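Local coordinates for protein mandelate racemase/muconate lactonizing enzyme (Polaromonas sp., PDB 2OG9) that probably acts as an isomerase of the mandelate racemase branch of the enolase superfamily, its exact substrate being uncertain, at residues I15-L27 with V371-P385. Sequence-based numbering, arbitrary orientation.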
loop_
_atom_site.group_PDB
_atom_site.type_symbol
_atom_site.label_atom_id
_atom_site.label_comp_id
_atom_site.label_asym_id
_atom_site.label_seq_id
_atom_site.Cartn_x
_atom_site.Cartn_y
_atom_site.Cartn_z
ATOM N N ILE A 15 29.819 -2.554 -39.362
ATOM C CA ILE A 15 28.738 -2.812 -40.307
ATOM C C ILE A 15 28.994 -2.024 -41.587
ATOM O O ILE A 15 29.207 -0.815 -41.544
ATOM C CB ILE A 15 27.370 -2.382 -39.718
ATOM C CG1 ILE A 15 27.069 -3.205 -38.458
ATOM C CG2 ILE A 15 26.274 -2.534 -40.771
ATOM C CD1 ILE A 15 25.785 -2.811 -37.732
ATOM N N THR A 16 28.957 -2.705 -42.727
ATOM C CA THR A 16 29.217 -2.036 -43.993
ATOM C C THR A 16 28.073 -2.106 -44.994
ATOM O O THR A 16 28.009 -1.300 -45.919
ATOM C CB THR A 16 30.486 -2.617 -44.658
ATOM O OG1 THR A 16 30.339 -4.032 -44.814
ATOM C CG2 THR A 16 31.712 -2.341 -43.796
ATOM N N TRP A 17 27.156 -3.048 -44.803
ATOM C CA TRP A 17 26.048 -3.215 -45.735
ATOM C C TRP A 17 24.788 -3.662 -45.013
ATOM O O TRP A 17 24.852 -4.437 -44.064
ATOM C CB TRP A 17 26.427 -4.269 -46.785
ATOM C CG TRP A 17 25.387 -4.535 -47.839
ATOM C CD1 TRP A 17 25.102 -3.760 -48.930
ATOM C CD2 TRP A 17 24.534 -5.687 -47.934
ATOM N NE1 TRP A 17 24.134 -4.362 -49.699
ATOM C CE2 TRP A 17 23.767 -5.545 -49.112
ATOM C CE3 TRP A 17 24.343 -6.824 -47.137
ATOM C CZ2 TRP A 17 22.827 -6.500 -49.515
ATOM C CZ3 TRP A 17 23.408 -7.776 -47.537
ATOM C CH2 TRP A 17 22.662 -7.605 -48.717
ATOM N N VAL A 18 23.646 -3.165 -45.467
ATOM C CA VAL A 18 22.363 -3.530 -44.878
ATOM C C VAL A 18 21.320 -3.598 -45.980
ATOM O O VAL A 18 21.257 -2.714 -46.830
ATOM C CB VAL A 18 21.889 -2.490 -43.830
ATOM C CG1 VAL A 18 20.547 -2.905 -43.262
ATOM C CG2 VAL A 18 22.910 -2.355 -42.714
ATOM N N ARG A 19 20.515 -4.655 -45.974
ATOM C CA ARG A 19 19.455 -4.803 -46.964
ATOM C C ARG A 19 18.137 -5.160 -46.293
ATOM O O ARG A 19 18.075 -6.069 -45.469
ATOM C CB ARG A 19 19.800 -5.887 -47.995
ATOM C CG ARG A 19 18.654 -6.167 -48.969
ATOM C CD ARG A 19 19.097 -6.982 -50.187
ATOM N NE ARG A 19 17.975 -7.235 -51.089
ATOM C CZ ARG A 19 17.026 -8.140 -50.869
ATOM N NH1 ARG A 19 17.068 -8.890 -49.776
ATOM N NH2 ARG A 19 16.025 -8.287 -51.730
ATOM N N ILE A 20 17.084 -4.432 -46.639
ATOM C CA ILE A 20 15.770 -4.705 -46.079
ATOM C C ILE A 20 14.823 -5.098 -47.196
ATOM O O ILE A 20 14.875 -4.546 -48.295
ATOM C CB ILE A 20 15.190 -3.491 -45.347
ATOM C CG1 ILE A 20 15.267 -2.259 -46.249
ATOM C CG2 ILE A 20 15.918 -3.296 -44.026
ATOM C CD1 ILE A 20 14.557 -1.063 -45.690
ATOM N N SER A 21 13.957 -6.057 -46.901
ATOM C CA SER A 21 13.002 -6.559 -47.874
ATOM C C SER A 21 11.637 -6.697 -47.227
ATOM O O SER A 21 11.536 -7.155 -46.092
ATOM C CB SER A 21 13.434 -7.946 -48.374
ATOM O OG SER A 21 14.809 -7.992 -48.696
ATOM N N SER A 22 10.593 -6.307 -47.952
ATOM C CA SER A 22 9.227 -6.439 -47.463
ATOM C C SER A 22 8.630 -7.575 -48.282
ATOM O O SER A 22 8.291 -7.408 -49.453
ATOM C CB SER A 22 8.436 -5.149 -47.679
ATOM O OG SER A 22 7.156 -5.246 -47.069
ATOM N N CYS A 23 8.517 -8.733 -47.647
ATOM C CA CYS A 23 8.016 -9.944 -48.282
ATOM C C CYS A 23 6.599 -10.302 -47.844
ATOM O O CYS A 23 6.332 -10.450 -46.657
ATOM C CB CYS A 23 8.979 -11.086 -47.952
ATOM S SG CYS A 23 8.482 -12.707 -48.523
ATOM N N TYR A 24 5.688 -10.443 -48.803
ATOM C CA TYR A 24 4.308 -10.787 -48.475
ATOM C C TYR A 24 4.033 -12.274 -48.613
ATOM O O TYR A 24 3.910 -12.806 -49.720
ATOM C CB TYR A 24 3.342 -9.976 -49.336
ATOM C CG TYR A 24 3.261 -8.538 -48.885
ATOM C CD1 TYR A 24 2.202 -8.094 -48.094
ATOM C CD2 TYR A 24 4.275 -7.633 -49.200
ATOM C CE1 TYR A 24 2.155 -6.782 -47.627
ATOM C CE2 TYR A 24 4.239 -6.321 -48.736
ATOM C CZ TYR A 24 3.175 -5.905 -47.953
ATOM O OH TYR A 24 3.126 -4.604 -47.506
ATOM N N LEU A 25 3.954 -12.932 -47.461
ATOM C CA LEU A 25 3.705 -14.363 -47.365
ATOM C C LEU A 25 2.232 -14.691 -47.575
ATOM O O LEU A 25 1.379 -14.317 -46.768
ATOM C CB LEU A 25 4.139 -14.862 -45.983
ATOM C CG LEU A 25 3.825 -16.310 -45.610
ATOM C CD1 LEU A 25 4.609 -17.249 -46.513
ATOM C CD2 LEU A 25 4.189 -16.545 -44.143
ATOM N N PRO A 26 1.906 -15.388 -48.673
ATOM C CA PRO A 26 0.502 -15.729 -48.907
ATOM C C PRO A 26 0.131 -16.912 -48.021
ATOM O O PRO A 26 0.932 -17.829 -47.839
ATOM C CB PRO A 26 0.484 -16.075 -50.393
ATOM C CG PRO A 26 1.801 -16.734 -50.579
ATOM C CD PRO A 26 2.754 -15.844 -49.788
ATOM N N LEU A 27 -1.064 -16.888 -47.447
ATOM C CA LEU A 27 -1.485 -17.984 -46.589
ATOM C C LEU A 27 -2.330 -18.963 -47.396
ATOM O O LEU A 27 -3.246 -18.561 -48.112
ATOM C CB LEU A 27 -2.277 -17.449 -45.393
ATOM C CG LEU A 27 -1.520 -16.465 -44.490
ATOM C CD1 LEU A 27 -2.409 -16.043 -43.340
ATOM C CD2 LEU A 27 -0.250 -17.111 -43.964
ATOM N N VAL A 371 11.114 -16.302 -51.489
ATOM C CA VAL A 371 11.084 -14.954 -50.930
ATOM C C VAL A 371 11.164 -13.880 -52.012
ATOM O O VAL A 371 10.425 -12.893 -51.977
ATOM C CB VAL A 371 12.234 -14.748 -49.922
ATOM C CG1 VAL A 371 12.295 -13.294 -49.477
ATOM C CG2 VAL A 371 12.024 -15.650 -48.716
ATOM N N LYS A 372 12.055 -14.081 -52.975
ATOM C CA LYS A 372 12.230 -13.126 -54.062
ATOM C C LYS A 372 10.900 -12.827 -54.753
ATOM O O LYS A 372 10.521 -11.670 -54.913
ATOM C CB LYS A 372 13.242 -13.673 -55.078
ATOM C CG LYS A 372 13.385 -12.864 -56.368
ATOM C CD LYS A 372 14.269 -11.628 -56.221
ATOM C CE LYS A 372 13.584 -10.506 -55.458
ATOM N NZ LYS A 372 14.411 -9.263 -55.438
ATOM N N ALA A 373 10.188 -13.877 -55.145
ATOM C CA ALA A 373 8.912 -13.727 -55.831
ATOM C C ALA A 373 7.840 -13.016 -55.002
ATOM O O ALA A 373 6.910 -12.428 -55.554
ATOM C CB ALA A 373 8.401 -15.091 -56.259
ATOM N N TRP A 374 7.963 -13.069 -53.681
ATOM C CA TRP A 374 6.968 -12.440 -52.819
ATOM C C TRP A 374 7.382 -11.073 -52.291
ATOM O O TRP A 374 6.635 -10.437 -51.544
ATOM C CB TRP A 374 6.634 -13.354 -51.638
ATOM C CG TRP A 374 5.957 -14.642 -52.017
ATOM C CD1 TRP A 374 5.124 -14.856 -53.082
ATOM C CD2 TRP A 374 5.986 -15.870 -51.280
ATOM N NE1 TRP A 374 4.630 -16.138 -53.049
ATOM C CE2 TRP A 374 5.143 -16.783 -51.953
ATOM C CE3 TRP A 374 6.639 -16.286 -50.112
ATOM C CZ2 TRP A 374 4.937 -18.090 -51.497
ATOM C CZ3 TRP A 374 6.433 -17.589 -49.657
ATOM C CH2 TRP A 374 5.588 -18.472 -50.350
ATOM N N THR A 375 8.565 -10.618 -52.685
ATOM C CA THR A 375 9.069 -9.326 -52.240
ATOM C C THR A 375 8.459 -8.180 -53.047
ATOM O O THR A 375 8.602 -8.123 -54.269
ATOM C CB THR A 375 10.600 -9.283 -52.362
ATOM O OG1 THR A 375 11.161 -10.361 -51.604
ATOM C CG2 THR A 375 11.147 -7.967 -51.836
ATOM N N ARG A 376 7.778 -7.268 -52.359
ATOM C CA ARG A 376 7.145 -6.135 -53.026
ATOM C C ARG A 376 7.951 -4.852 -52.886
ATOM O O ARG A 376 7.768 -3.907 -53.652
ATOM C CB ARG A 376 5.732 -5.927 -52.478
ATOM C CG ARG A 376 4.815 -7.111 -52.739
ATOM C CD ARG A 376 3.396 -6.856 -52.254
ATOM N NE ARG A 376 2.592 -8.071 -52.319
ATOM C CZ ARG A 376 1.370 -8.189 -51.814
ATOM N NH1 ARG A 376 0.799 -7.158 -51.204
ATOM N NH2 ARG A 376 0.723 -9.343 -51.908
ATOM N N GLU A 377 8.847 -4.825 -51.905
ATOM C CA GLU A 377 9.689 -3.662 -51.665
ATOM C C GLU A 377 11.033 -4.104 -51.116
ATOM O O GLU A 377 11.124 -5.114 -50.415
ATOM C CB GLU A 377 9.047 -2.718 -50.638
ATOM C CG GLU A 377 7.784 -2.009 -51.089
ATOM C CD GLU A 377 7.374 -0.893 -50.133
ATOM O OE1 GLU A 377 6.853 -1.187 -49.034
ATOM O OE2 GLU A 377 7.581 0.286 -50.483
ATOM N N GLU A 378 12.076 -3.349 -51.441
ATOM C CA GLU A 378 13.406 -3.642 -50.929
ATOM C C GLU A 378 14.323 -2.450 -51.120
ATOM O O GLU A 378 14.111 -1.615 -51.998
ATOM C CB GLU A 378 14.009 -4.884 -51.597
ATOM C CG GLU A 378 14.323 -4.756 -53.074
ATOM C CD GLU A 378 15.207 -5.893 -53.556
ATOM O OE1 GLU A 378 16.412 -5.898 -53.218
ATOM O OE2 GLU A 378 14.690 -6.788 -54.259
ATOM N N ALA A 379 15.342 -2.372 -50.276
ATOM C CA ALA A 379 16.299 -1.284 -50.332
ATOM C C ALA A 379 17.570 -1.745 -49.648
ATOM O O ALA A 379 17.556 -2.692 -48.860
ATOM C CB ALA A 379 15.742 -0.068 -49.620
ATOM N N GLN A 380 18.670 -1.076 -49.956
ATOM C CA GLN A 380 19.937 -1.413 -49.343
ATOM C C GLN A 380 20.809 -0.175 -49.239
ATOM O O GLN A 380 20.609 0.801 -49.959
ATOM C CB GLN A 380 20.641 -2.515 -50.139
ATOM C CG GLN A 380 20.667 -2.309 -51.639
ATOM C CD GLN A 380 21.279 -3.494 -52.360
ATOM O OE1 GLN A 380 22.477 -3.750 -52.249
ATOM N NE2 GLN A 380 20.454 -4.232 -53.094
ATOM N N VAL A 381 21.760 -0.214 -48.315
ATOM C CA VAL A 381 22.669 0.897 -48.101
ATOM C C VAL A 381 24.046 0.335 -47.795
ATOM O O VAL A 381 24.165 -0.763 -47.250
ATOM C CB VAL A 381 22.191 1.784 -46.924
ATOM C CG1 VAL A 381 21.994 0.936 -45.687
ATOM C CG2 VAL A 381 23.197 2.889 -46.655
ATOM N N GLY A 382 25.083 1.082 -48.160
ATOM C CA GLY A 382 26.439 0.635 -47.910
ATOM C C GLY A 382 26.996 -0.194 -49.050
ATOM O O GLY A 382 26.342 -0.374 -50.077
ATOM N N THR A 383 28.215 -0.695 -48.866
ATOM C CA THR A 383 28.873 -1.516 -49.876
ATOM C C THR A 383 29.084 -2.921 -49.329
ATOM O O THR A 383 29.750 -3.117 -48.312
ATOM C CB THR A 383 30.238 -0.929 -50.277
ATOM O OG1 THR A 383 30.073 0.440 -50.665
ATOM C CG2 THR A 383 30.828 -1.709 -51.443
ATOM N N ARG A 384 28.509 -3.896 -50.018
ATOM C CA ARG A 384 28.610 -5.283 -49.606
ATOM C C ARG A 384 30.061 -5.761 -49.650
ATOM O O ARG A 384 30.782 -5.500 -50.614
ATOM C CB ARG A 384 27.725 -6.142 -50.514
ATOM C CG ARG A 384 27.340 -7.472 -49.918
ATOM C CD ARG A 384 26.192 -8.103 -50.681
ATOM N NE ARG A 384 25.793 -9.364 -50.069
ATOM C CZ ARG A 384 24.809 -10.134 -50.516
ATOM N NH1 ARG A 384 24.118 -9.772 -51.587
ATOM N NH2 ARG A 384 24.517 -11.264 -49.888
ATOM N N PRO A 385 30.510 -6.460 -48.595
ATOM C CA PRO A 385 31.888 -6.962 -48.542
ATOM C C PRO A 385 32.185 -7.991 -49.633
ATOM O O PRO A 385 33.042 -7.699 -50.497
ATOM C CB PRO A 385 31.983 -7.555 -47.137
ATOM C CG PRO A 385 30.582 -8.033 -46.882
ATOM C CD PRO A 385 29.759 -6.871 -47.393
HETATM O O HOH W 1 5.448 -3.244 -47.748
HETATM O O HOH W 2 2.604 -12.144 -52.096
#
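Trp-17 carries the guanidinium of Arg-384 flat on one face, planes 5° apart, with Arg-384 CD 3.8 Å from the centroid of its six-membered ring. In the ring plane, Trp-17 NE1 donates to Gln-380 OE1 at 3.1 Å, the amide turned steeply to the indole. CG anti to the backbone N (chi1 -179°) swings the indole alongside strand 375-382, one face against Arg-384. With Trp-17 replaced by an alanine, Gln-380 OE1 would probably lose this donor, and the Arg-384 guanidinium, though still paired with Glu-55, the flat surface it lies on. Midway, Glu-378 OE1 sits at the edge of the Arg-19 guanidinium: NE reaches it from above the carboxylate plane, and NH2 adds a weaker bond at 2.8 Å; Lys-372 NZ takes OE2, and Glu-53 pairs with Arg-19 NH1. At the far end the Arg-376 guanidinium lies flat over Tyr-24, planes 7° apart, while its NH2 pairs with Glu-46, and Pro-26 CD sits 3.5 Å from the centroid of the Trp-374 six-membered ring. Antiparallel backbone bonds, with a beta bulge between Ser-22 and Cys-23, add the C-terminal strand to the N-terminal domain sheet, as in the enolase superfamily. Cation-pi stacks near both ends and a shared carboxylate between them probably add to this backbone ladder.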